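Local coordinates for NAP1-binding protein 2 (PDB 1YN8), which acts as an adaptor that joins the phosphatase PTC1 to the kinase PBS2, damping yeast HOG osmotic-stress signalling, and is represented here by its SH3 domain, at residues N14-R19 against T47-E52; A4-D9 against L18-G23; I25-Y30 against V38-S43; Y8-E13 against E52-Y57. One frame throughout, in Å; residues are numbered along the deposited sequence.

Contact 1 (N14-R19 against T47-E52)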
# COMPACT_ATOMS: atom_id res chain seq x y z
N ASN A 14 11.33 5.10 -6.42
CA ASN A 14 10.77 6.43 -6.71
C ASN A 14 10.24 7.07 -5.42
O ASN A 14 9.71 6.36 -4.57
CB ASN A 14 9.61 6.32 -7.70
CG ASN A 14 10.06 6.12 -9.13
OD1 ASN A 14 10.80 6.94 -9.68
ND2 ASN A 14 9.60 5.03 -9.75
N ASP A 15 10.33 8.39 -5.31
CA ASP A 15 9.84 9.12 -4.13
C ASP A 15 8.31 9.11 -3.95
O ASP A 15 7.82 9.43 -2.87
CB ASP A 15 10.32 10.59 -4.17
CG ASP A 15 11.60 10.80 -3.37
OD1 ASP A 15 12.04 9.86 -2.67
OD2 ASP A 15 12.16 11.92 -3.44
N ASN A 16 7.58 8.76 -5.01
CA ASN A 16 6.12 8.73 -4.99
C ASN A 16 5.57 7.40 -4.40
O ASN A 16 4.41 7.33 -4.01
CB ASN A 16 5.63 8.89 -6.44
CG ASN A 16 4.31 9.63 -6.56
OD1 ASN A 16 3.61 9.88 -5.57
ND2 ASN A 16 3.97 10.00 -7.78
N GLU A 17 6.43 6.37 -4.33
CA GLU A 17 6.03 5.00 -3.96
C GLU A 17 6.34 4.70 -2.47
O GLU A 17 7.35 5.19 -1.93
CB GLU A 17 6.70 3.99 -4.89
CG GLU A 17 6.32 4.18 -6.38
CD GLU A 17 7.17 3.39 -7.39
OE1 GLU A 17 7.89 2.43 -7.02
OE2 GLU A 17 7.14 3.77 -8.59
N LEU A 18 5.45 3.95 -1.81
CA LEU A 18 5.56 3.63 -0.38
C LEU A 18 6.18 2.25 -0.18
O LEU A 18 5.61 1.26 -0.62
CB LEU A 18 4.17 3.64 0.28
CG LEU A 18 4.06 3.42 1.80
CD1 LEU A 18 4.57 4.68 2.55
CD2 LEU A 18 2.65 3.07 2.26
N ARG A 19 7.32 2.17 0.50
CA ARG A 19 7.96 0.86 0.75
C ARG A 19 7.06 -0.05 1.59
O ARG A 19 6.48 0.37 2.60
CB ARG A 19 9.31 1.04 1.47
CG ARG A 19 9.99 -0.28 1.91
CD ARG A 19 11.37 -0.08 2.54
NE ARG A 19 12.39 0.47 1.64
CZ ARG A 19 13.09 -0.21 0.74
NH1 ARG A 19 12.92 -1.52 0.56
NH2 ARG A 19 13.99 0.44 -0.00
N THR A 47 2.33 8.08 3.57
CA THR A 47 1.41 7.62 2.52
C THR A 47 2.09 7.67 1.15
O THR A 47 2.93 8.53 0.89
CB THR A 47 0.09 8.47 2.50
OG1 THR A 47 -0.83 7.99 1.49
CG2 THR A 47 0.40 9.91 2.22
N GLY A 48 1.72 6.74 0.27
CA GLY A 48 2.28 6.71 -1.10
C GLY A 48 1.68 5.62 -1.96
O GLY A 48 0.76 4.94 -1.54
N LEU A 49 2.21 5.47 -3.18
CA LEU A 49 1.69 4.48 -4.14
C LEU A 49 2.31 3.10 -3.97
O LEU A 49 3.54 2.95 -3.79
CB LEU A 49 1.89 4.96 -5.58
CG LEU A 49 0.85 5.97 -6.09
CD1 LEU A 49 1.06 7.34 -5.47
CD2 LEU A 49 0.89 6.07 -7.59
N VAL A 50 1.44 2.09 -4.07
CA VAL A 50 1.84 0.67 -4.03
C VAL A 50 1.16 -0.10 -5.20
O VAL A 50 0.09 0.31 -5.67
CB VAL A 50 1.46 0.01 -2.69
CG1 VAL A 50 2.08 0.82 -1.51
CG2 VAL A 50 -0.08 -0.13 -2.53
N PRO A 51 1.76 -1.23 -5.62
CA PRO A 51 1.10 -2.01 -6.67
C PRO A 51 -0.26 -2.62 -6.20
O PRO A 51 -0.34 -3.16 -5.11
CB PRO A 51 2.11 -3.14 -6.96
CG PRO A 51 3.44 -2.66 -6.39
CD PRO A 51 3.03 -1.84 -5.20
N GLU A 52 -1.27 -2.56 -7.08
CA GLU A 52 -2.60 -3.11 -6.79
C GLU A 52 -2.57 -4.60 -6.42
O GLU A 52 -3.34 -5.07 -5.53
CB GLU A 52 -3.52 -2.89 -7.99
CG GLU A 52 -4.99 -3.12 -7.71
CD GLU A 52 -5.86 -2.83 -8.93
OE1 GLU A 52 -5.32 -2.74 -10.05
OE2 GLU A 52 -7.09 -2.73 -8.75
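The carbonyl oxygen of L49 is gripped twice by the returning arm of the RT loop. L18 N donates to L49 O at 2.9 Å, from above the carbonyl plane rather than on a lone pair, while the E17 CA approaches the same L49 O at 3.2 Å in a CA-H...O contact. The reverse bond is straighter: L49 N reaches N16 O at 3.0 Å with an angle of 175° at the hydrogen, in the carbonyl plane and on a lone pair. Together these bonds make a single beta bridge between E17 and L49, fastening the loop to the strand 47-51, whose other side pairs with strand 36-40.

The side chains fill in around this bridge. L18 has its CG anti to the backbone N (chi1 -176°), and its CB rests 3.9 Å from G48 CA. V50 CG1 meets the same methylene, 3.9 Å from L18 CB, and carries the contact toward the hydrophobic core. L49 crosses N16 at a slant, L49 CD1 lying 3.6 Å from N16 OD1. N14 to E17 form a type I turn, whose backbone bond from E17 N to N14 O is long at 3.3 Å. The hydroxyl of T47 plays no part in holding the loop, since it bonds to the carbonyl of A39.

Both hydrogen bonds across the contact run from main chain to main chain, so the polar hold does not depend on side-chain identity; L18, L49 and V50 supply the apolar part. G48 has no side chain to press on N16 O and L18 N, which lets the backbones close to 4.6 Å between L18 CA and G48 CA.

Contact 2 (A4-D9 against L18-G23)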
# COMPACT_ATOMS: atom_id res chain seq x y z
N ALA A 4 -6.40 -3.27 4.87
CA ALA A 4 -5.70 -4.27 4.03
C ALA A 4 -4.33 -4.71 4.63
O ALA A 4 -3.85 -4.16 5.64
CB ALA A 4 -5.51 -3.73 2.65
N VAL A 5 -3.71 -5.70 4.00
CA VAL A 5 -2.35 -6.20 4.39
C VAL A 5 -1.49 -6.41 3.14
O VAL A 5 -2.00 -6.77 2.04
CB VAL A 5 -2.46 -7.50 5.20
CG1 VAL A 5 -3.11 -8.57 4.37
CG2 VAL A 5 -1.07 -7.95 5.75
N ALA A 6 -0.19 -6.18 3.31
CA ALA A 6 0.80 -6.42 2.25
C ALA A 6 1.14 -7.90 2.09
O ALA A 6 1.53 -8.57 3.05
CB ALA A 6 2.08 -5.61 2.52
N LEU A 7 1.04 -8.37 0.85
CA LEU A 7 1.35 -9.77 0.47
C LEU A 7 2.85 -10.02 0.27
O LEU A 7 3.34 -11.11 0.59
CB LEU A 7 0.61 -10.12 -0.83
CG LEU A 7 -0.92 -10.18 -0.82
CD1 LEU A 7 -1.46 -10.45 -2.24
CD2 LEU A 7 -1.47 -11.23 0.15
N TYR A 8 3.55 -9.04 -0.32
CA TYR A 8 4.98 -9.17 -0.66
C TYR A 8 5.77 -7.91 -0.27
O TYR A 8 5.20 -6.83 -0.20
CB TYR A 8 5.15 -9.39 -2.17
CG TYR A 8 4.12 -10.28 -2.84
CD1 TYR A 8 3.99 -11.63 -2.51
CD2 TYR A 8 3.27 -9.76 -3.83
CE1 TYR A 8 3.04 -12.44 -3.16
CE2 TYR A 8 2.31 -10.54 -4.46
CZ TYR A 8 2.21 -11.89 -4.13
OH TYR A 8 1.26 -12.68 -4.76
N ASP A 9 7.10 -8.08 -0.09
CA ASP A 9 8.03 -6.94 -0.02
C ASP A 9 7.87 -6.07 -1.27
O ASP A 9 7.65 -6.59 -2.38
CB ASP A 9 9.49 -7.43 0.07
CG ASP A 9 9.86 -8.04 1.39
OD1 ASP A 9 9.06 -7.98 2.35
OD2 ASP A 9 10.99 -8.61 1.46
N LEU A 18 5.45 3.95 -1.81
CA LEU A 18 5.56 3.63 -0.38
C LEU A 18 6.18 2.25 -0.18
O LEU A 18 5.61 1.26 -0.62
CB LEU A 18 4.17 3.64 0.28
CG LEU A 18 4.06 3.42 1.80
CD1 LEU A 18 4.57 4.68 2.55
CD2 LEU A 18 2.65 3.07 2.26
N ARG A 19 7.32 2.17 0.50
CA ARG A 19 7.96 0.86 0.75
C ARG A 19 7.06 -0.05 1.59
O ARG A 19 6.48 0.37 2.60
CB ARG A 19 9.31 1.04 1.47
CG ARG A 19 9.99 -0.28 1.91
CD ARG A 19 11.37 -0.08 2.54
NE ARG A 19 12.39 0.47 1.64
CZ ARG A 19 13.09 -0.21 0.74
NH1 ARG A 19 12.92 -1.52 0.56
NH2 ARG A 19 13.99 0.44 -0.00
N LEU A 20 6.97 -1.32 1.19
CA LEU A 20 6.27 -2.32 1.97
C LEU A 20 7.20 -3.49 2.32
O LEU A 20 8.15 -3.82 1.60
CB LEU A 20 5.04 -2.88 1.21
CG LEU A 20 3.94 -1.96 0.67
CD1 LEU A 20 2.95 -2.80 -0.19
CD2 LEU A 20 3.18 -1.20 1.74
N ALA A 21 6.90 -4.08 3.47
CA ALA A 21 7.37 -5.40 3.84
C ALA A 21 6.18 -6.37 3.97
O ALA A 21 5.08 -6.00 4.45
CB ALA A 21 8.09 -5.30 5.14
N GLU A 22 6.39 -7.62 3.57
CA GLU A 22 5.40 -8.67 3.68
C GLU A 22 4.81 -8.65 5.10
O GLU A 22 5.57 -8.63 6.08
CB GLU A 22 6.03 -10.04 3.41
CG GLU A 22 5.03 -11.21 3.46
CD GLU A 22 5.65 -12.58 3.11
OE1 GLU A 22 6.85 -12.67 2.78
OE2 GLU A 22 4.91 -13.59 3.19
N GLY A 23 3.47 -8.66 5.19
CA GLY A 23 2.73 -8.63 6.47
C GLY A 23 2.36 -7.27 7.06
O GLY A 23 1.65 -7.19 8.10
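Two hydrogen bonds tie A6 and D9, at the start and near the end of the ALYDF sequence, to E22 and G23. G23 N donates to A6 O at 2.9 Å, and E22 N to D9 OD1 at 3.0 Å. The second is nearly straight, 171° at the hydrogen, and meets the oxygen almost along its C-O axis. Between E22 and G23 the backbone angles are consistent with a type II turn, G23 having positive phi; its location after the RT loop marks it as the diverging turn of SH3 domains. A21 N bonds the carboxylate of D24, bracing the turn from within.

A softer set of contacts sets carbon against carbonyl groups. D9 CA points a hydrogen at L20 O, 3.5 Å away. E22 holds its CG anti to the backbone N (chi1 -178°) and runs on extended, which lays the chain beside the main chain of L7; E22 CG stands 3.3 Å from L7 O. The methyl of A6 sits 3.6 Å from A21 O, and V5 CG2 lies against the carbonyl of G23.

The one apolar side-chain pair is A6 CB with L20 CD1, 4.0 Å apart. L20 continues inward onto V26 and V50, so this end of the contact reaches the core while the D9 end faces solvent.

D9 OD1 and E22 OE1 are 5.2 Å apart, like charges that would probably disfavour one another slightly. The amide of E22 offsets this at the D9 end: a straight N-H bond to a carboxylate oxygen should favour the ionised form of D9, and it restrains the rotation of the group.

Contact 3 (I25-Y30 against V38-S43)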
# COMPACT_ATOMS: atom_id res chain seq x y z
N ILE A 25 0.53 -3.93 7.96
CA ILE A 25 -0.84 -3.41 8.05
C ILE A 25 -0.93 -2.05 7.37
O ILE A 25 -0.19 -1.12 7.72
CB ILE A 25 -1.27 -3.27 9.55
CG1 ILE A 25 -1.23 -4.64 10.23
CG2 ILE A 25 -2.66 -2.63 9.70
CD1 ILE A 25 -2.16 -5.65 9.64
N VAL A 26 -1.85 -1.94 6.41
CA VAL A 26 -2.06 -0.68 5.65
C VAL A 26 -3.55 -0.33 5.45
O VAL A 26 -4.43 -1.14 5.70
CB VAL A 26 -1.34 -0.76 4.29
CG1 VAL A 26 0.14 -1.01 4.47
CG2 VAL A 26 -1.95 -1.87 3.42
N PHE A 27 -3.81 0.90 4.99
CA PHE A 27 -5.18 1.40 4.75
C PHE A 27 -5.19 2.02 3.36
O PHE A 27 -4.37 2.91 3.09
CB PHE A 27 -5.58 2.42 5.81
CG PHE A 27 -5.58 1.84 7.24
CD1 PHE A 27 -6.77 1.31 7.79
CD2 PHE A 27 -4.39 1.71 7.97
CE1 PHE A 27 -6.77 0.70 9.05
CE2 PHE A 27 -4.41 1.18 9.26
CZ PHE A 27 -5.60 0.66 9.78
N ILE A 28 -6.11 1.56 2.51
CA ILE A 28 -6.16 2.03 1.13
C ILE A 28 -7.09 3.23 1.05
O ILE A 28 -8.30 3.12 1.37
CB ILE A 28 -6.62 0.92 0.14
CG1 ILE A 28 -5.79 -0.38 0.27
CG2 ILE A 28 -6.62 1.45 -1.29
CD1 ILE A 28 -4.29 -0.26 0.09
N SER A 29 -6.56 4.38 0.62
CA SER A 29 -7.37 5.60 0.48
C SER A 29 -8.26 5.63 -0.77
O SER A 29 -9.43 6.04 -0.70
CB SER A 29 -6.44 6.80 0.48
OG SER A 29 -5.62 6.79 1.63
N TYR A 30 -7.67 5.26 -1.92
CA TYR A 30 -8.32 5.25 -3.22
C TYR A 30 -7.40 4.60 -4.27
O TYR A 30 -6.22 4.35 -4.01
CB TYR A 30 -8.69 6.66 -3.69
CG TYR A 30 -7.55 7.65 -3.98
CD1 TYR A 30 -7.09 7.85 -5.28
CD2 TYR A 30 -6.97 8.41 -2.98
CE1 TYR A 30 -6.08 8.79 -5.57
CE2 TYR A 30 -5.96 9.34 -3.25
CZ TYR A 30 -5.52 9.53 -4.55
OH TYR A 30 -4.52 10.47 -4.82
N VAL A 38 -3.23 4.19 -3.66
CA VAL A 38 -2.69 5.10 -2.65
C VAL A 38 -3.00 4.50 -1.26
O VAL A 38 -4.18 4.31 -0.89
CB VAL A 38 -3.27 6.53 -2.73
CG1 VAL A 38 -2.72 7.40 -1.58
CG2 VAL A 38 -2.96 7.18 -4.04
N ALA A 39 -1.94 4.24 -0.52
CA ALA A 39 -1.99 3.57 0.77
C ALA A 39 -1.34 4.41 1.86
O ALA A 39 -0.43 5.21 1.59
CB ALA A 39 -1.31 2.25 0.66
N GLU A 40 -1.84 4.27 3.09
CA GLU A 40 -1.13 4.75 4.28
C GLU A 40 -0.64 3.57 5.15
O GLU A 40 -1.21 2.45 5.12
CB GLU A 40 -1.92 5.79 5.11
CG GLU A 40 -3.21 5.33 5.70
CD GLU A 40 -4.00 6.44 6.49
OE1 GLU A 40 -3.93 7.65 6.18
OE2 GLU A 40 -4.68 6.05 7.46
N ASN A 41 0.48 3.81 5.85
CA ASN A 41 1.05 2.81 6.78
C ASN A 41 0.14 2.63 8.01
O ASN A 41 -0.87 3.36 8.16
CB ASN A 41 2.51 3.14 7.21
CG ASN A 41 2.66 4.47 7.96
OD1 ASN A 41 1.68 5.18 8.25
ND2 ASN A 41 3.94 4.84 8.24
N GLU A 42 0.53 1.71 8.90
CA GLU A 42 -0.29 1.37 10.10
C GLU A 42 -0.75 2.55 10.97
O GLU A 42 -1.95 2.62 11.38
CB GLU A 42 0.46 0.36 10.96
CG GLU A 42 -0.33 -0.15 12.18
CD GLU A 42 0.42 -1.19 12.95
OE1 GLU A 42 1.53 -1.62 12.53
OE2 GLU A 42 -0.08 -1.55 14.07
N SER A 43 0.19 3.46 11.28
CA SER A 43 -0.10 4.64 12.11
C SER A 43 -0.70 5.85 11.34
O SER A 43 -1.12 6.84 11.97
CB SER A 43 1.19 5.08 12.79
OG SER A 43 2.01 5.67 11.79
O HOH W 1 2.43 -0.34 7.95
O HOH W 2 2.30 -2.83 10.06
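F27 and E40 pair at the centre of a twisted antiparallel hairpin, the one in which the n-Src loop joins strand 25-33 to strand 36-40 in the SH3 beta barrel. The backbone bonds come first. F27 and E40 form a hydrogen-bonded pair, F27 N giving to E40 O at 3.0 Å and E40 N to F27 O at 2.9 Å. Next along, I28 and A39 make a non-hydrogen-bonded pair. Beyond it the register slips: S29 N donates to V38 O at 2.8 Å and V38 N to Y30 O at 3.0 Å. With the near-helical backbone of S29 (phi/psi -78/-46°), these two bonds are consistent with a classic beta bulge.

Side-chain contacts divide between the two faces of the sheet. On the face of I28 and A39, I28 CD1 touches A39 CB at 3.9 Å; I28 also packs on A4, V55 and Y57, which places this face in the core. On the other, the aliphatic part of E40 lies along F27, with E40 CG beside F27 CB. Farther along, V38 CG2 stands over one face of the Y30 ring in a CH-pi contact, 3.9 Å from its centroid and offset toward the rim. Y30 reaches it because chi1 is 65°, with CG lying between the backbone N and the carbonyl carbon. A polar neighbour, N41 O, comes to the edge of the F27 ring.

Where the strands part, water takes over. One molecule donates to I25 O and accepts from E42 N, whose direct approach has too poor an angle to bond. A second accepts from I25 N and donates to E42 OE1 at 2.9 Å.

Contact 4 (Y8-E13 against E52-Y57)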
# COMPACT_ATOMS: atom_id res chain seq x y z
N TYR A 8 3.55 -9.04 -0.32
CA TYR A 8 4.98 -9.17 -0.66
C TYR A 8 5.77 -7.91 -0.27
O TYR A 8 5.20 -6.83 -0.20
CB TYR A 8 5.15 -9.39 -2.17
CG TYR A 8 4.12 -10.28 -2.84
CD1 TYR A 8 3.99 -11.63 -2.51
CD2 TYR A 8 3.27 -9.76 -3.83
CE1 TYR A 8 3.04 -12.44 -3.16
CE2 TYR A 8 2.31 -10.54 -4.46
CZ TYR A 8 2.21 -11.89 -4.13
OH TYR A 8 1.26 -12.68 -4.76
N ASP A 9 7.10 -8.08 -0.09
CA ASP A 9 8.03 -6.94 -0.02
C ASP A 9 7.87 -6.07 -1.27
O ASP A 9 7.65 -6.59 -2.38
CB ASP A 9 9.49 -7.43 0.07
CG ASP A 9 9.86 -8.04 1.39
OD1 ASP A 9 9.06 -7.98 2.35
OD2 ASP A 9 10.99 -8.61 1.46
N PHE A 10 7.95 -4.75 -1.11
CA PHE A 10 7.94 -3.84 -2.27
C PHE A 10 9.01 -2.75 -2.12
O PHE A 10 8.95 -1.94 -1.19
CB PHE A 10 6.55 -3.22 -2.44
CG PHE A 10 6.49 -2.15 -3.50
CD1 PHE A 10 6.77 -2.46 -4.82
CD2 PHE A 10 6.20 -0.83 -3.16
CE1 PHE A 10 6.73 -1.47 -5.80
CE2 PHE A 10 6.15 0.16 -4.12
CZ PHE A 10 6.43 -0.16 -5.45
N GLU A 11 9.96 -2.77 -3.05
CA GLU A 11 11.10 -1.86 -3.18
C GLU A 11 10.77 -0.72 -4.17
O GLU A 11 10.64 -0.95 -5.38
CB GLU A 11 12.28 -2.67 -3.74
CG GLU A 11 13.58 -1.90 -3.93
CD GLU A 11 14.39 -1.83 -2.66
OE1 GLU A 11 14.54 -2.88 -2.00
OE2 GLU A 11 14.88 -0.73 -2.33
N PRO A 12 10.59 0.51 -3.65
CA PRO A 12 10.06 1.65 -4.41
C PRO A 12 10.81 2.16 -5.67
O PRO A 12 10.21 2.25 -6.74
CB PRO A 12 10.00 2.77 -3.35
CG PRO A 12 9.94 2.05 -2.07
CD PRO A 12 10.81 0.87 -2.24
N GLU A 13 12.08 2.52 -5.59
CA GLU A 13 12.77 3.14 -6.75
C GLU A 13 12.28 4.54 -7.16
O GLU A 13 12.75 5.08 -8.16
CB GLU A 13 12.66 2.27 -8.02
CG GLU A 13 12.68 0.76 -7.86
CD GLU A 13 13.01 0.07 -9.17
OE1 GLU A 13 12.14 -0.64 -9.72
OE2 GLU A 13 14.14 0.28 -9.67
N GLU A 52 -1.27 -2.56 -7.08
CA GLU A 52 -2.60 -3.11 -6.79
C GLU A 52 -2.57 -4.60 -6.42
O GLU A 52 -3.34 -5.07 -5.53
CB GLU A 52 -3.52 -2.89 -7.99
CG GLU A 52 -4.99 -3.12 -7.71
CD GLU A 52 -5.86 -2.83 -8.93
OE1 GLU A 52 -5.32 -2.74 -10.05
OE2 GLU A 52 -7.09 -2.73 -8.75
N GLU A 53 -1.71 -5.36 -7.09
CA GLU A 53 -1.61 -6.82 -6.84
C GLU A 53 -0.77 -7.23 -5.58
O GLU A 53 -0.63 -8.44 -5.31
CB GLU A 53 -1.06 -7.53 -8.09
CG GLU A 53 -1.98 -7.45 -9.36
CD GLU A 53 -3.45 -7.84 -9.09
OE1 GLU A 53 -3.69 -8.97 -8.59
OE2 GLU A 53 -4.36 -7.00 -9.36
N PHE A 54 -0.19 -6.26 -4.86
CA PHE A 54 0.68 -6.53 -3.70
C PHE A 54 -0.07 -6.39 -2.35
O PHE A 54 0.55 -6.52 -1.29
CB PHE A 54 1.90 -5.58 -3.69
CG PHE A 54 3.09 -6.06 -4.52
CD1 PHE A 54 2.93 -6.39 -5.87
CD2 PHE A 54 4.38 -6.12 -3.98
CE1 PHE A 54 4.01 -6.79 -6.65
CE2 PHE A 54 5.47 -6.54 -4.76
CZ PHE A 54 5.28 -6.86 -6.09
N VAL A 55 -1.38 -6.09 -2.40
CA VAL A 55 -2.19 -6.06 -1.15
C VAL A 55 -3.46 -6.89 -1.23
O VAL A 55 -3.98 -7.11 -2.34
CB VAL A 55 -2.58 -4.61 -0.68
CG1 VAL A 55 -1.38 -3.69 -0.65
CG2 VAL A 55 -3.74 -4.02 -1.50
N SER A 56 -3.96 -7.31 -0.06
CA SER A 56 -5.22 -8.02 0.06
C SER A 56 -6.09 -7.33 1.12
O SER A 56 -5.56 -6.84 2.14
CB SER A 56 -4.97 -9.45 0.48
OG SER A 56 -6.16 -10.20 0.48
N TYR A 57 -7.40 -7.30 0.89
CA TYR A 57 -8.34 -6.65 1.83
C TYR A 57 -8.67 -7.60 2.97
O TYR A 57 -8.88 -8.79 2.75
CB TYR A 57 -9.59 -6.16 1.11
CG TYR A 57 -9.29 -5.00 0.20
CD1 TYR A 57 -8.93 -3.75 0.72
CD2 TYR A 57 -9.29 -5.15 -1.18
CE1 TYR A 57 -8.62 -2.67 -0.11
CE2 TYR A 57 -8.96 -4.08 -2.02
CZ TYR A 57 -8.62 -2.86 -1.48
OH TYR A 57 -8.29 -1.82 -2.34
O HOH W 3 -1.07 -10.94 -6.09
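The ALYDF motif of the SH3 domain supplies Y8 and F10, which enclose F54 in an aromatic cluster at the root of the RT loop. The ring of F54 is the centre of it, with an aromatic edge directed at each of its two faces. Y8 comes edge-on: its CD2 stands 3.7 Å above the F54 plane, over the ring centre, in a T-shaped stack with centroids 5.1 Å apart and planes at 86°. F10 lies on the opposite face, its edge also turned toward F54, but farther off and less upright, at 5.8 Å between centroids and 73° between planes. With its CG anti to the backbone N (chi1 173°), F10 brings CB to 3.9 Å from F54 CD2.

The third approach is in the ring plane. D9 O meets the edge of F54 at CE2, 3.2 Å away, where the slightly positive ring hydrogens can face a carbonyl. D9 turns its carboxylate elsewhere, to the amide of E22.

Y8 has a second tie through water: one molecule donates to E53 O at 2.7 Å and lies 3.2 Å from Y8 OH. Y8 CE2 also passes E53 O directly. Neighbours on both faces and at one edge thus restrain the tilt of the F54 ring, and a backbone hydrogen bond between F54 and L7 lies beside the cluster.

Y8 and F54 are the aromatic pair that, in SH3 domains generally, lines the first proline pocket of the peptide-binding groove; the cluster of Y8, F10 and F54 is consistent with such a surface here.

The four contacts close one small barrel. Contacts 2 and 4 are nearest neighbours, their centres about 5 Å apart, and share Y8 and D9; contacts 1 and 2 share L18 and R19. The arms of the RT loop are joined by the salt bridge R19 NH2 to E11 OE2, 2.8 Å, which links contact 4 to contacts 1 and 2. Contact 3 adjoins contact 1 through G48 N to A39 O at 3.0 Å and contact 2 through A4 N to V26 O, also 3.0 Å. In the core V50 CG1 meets L20 CD1 at 4.0 Å. The probable peptide groove lies by contact 4, whose centre is about 12 Å from that of contact 3.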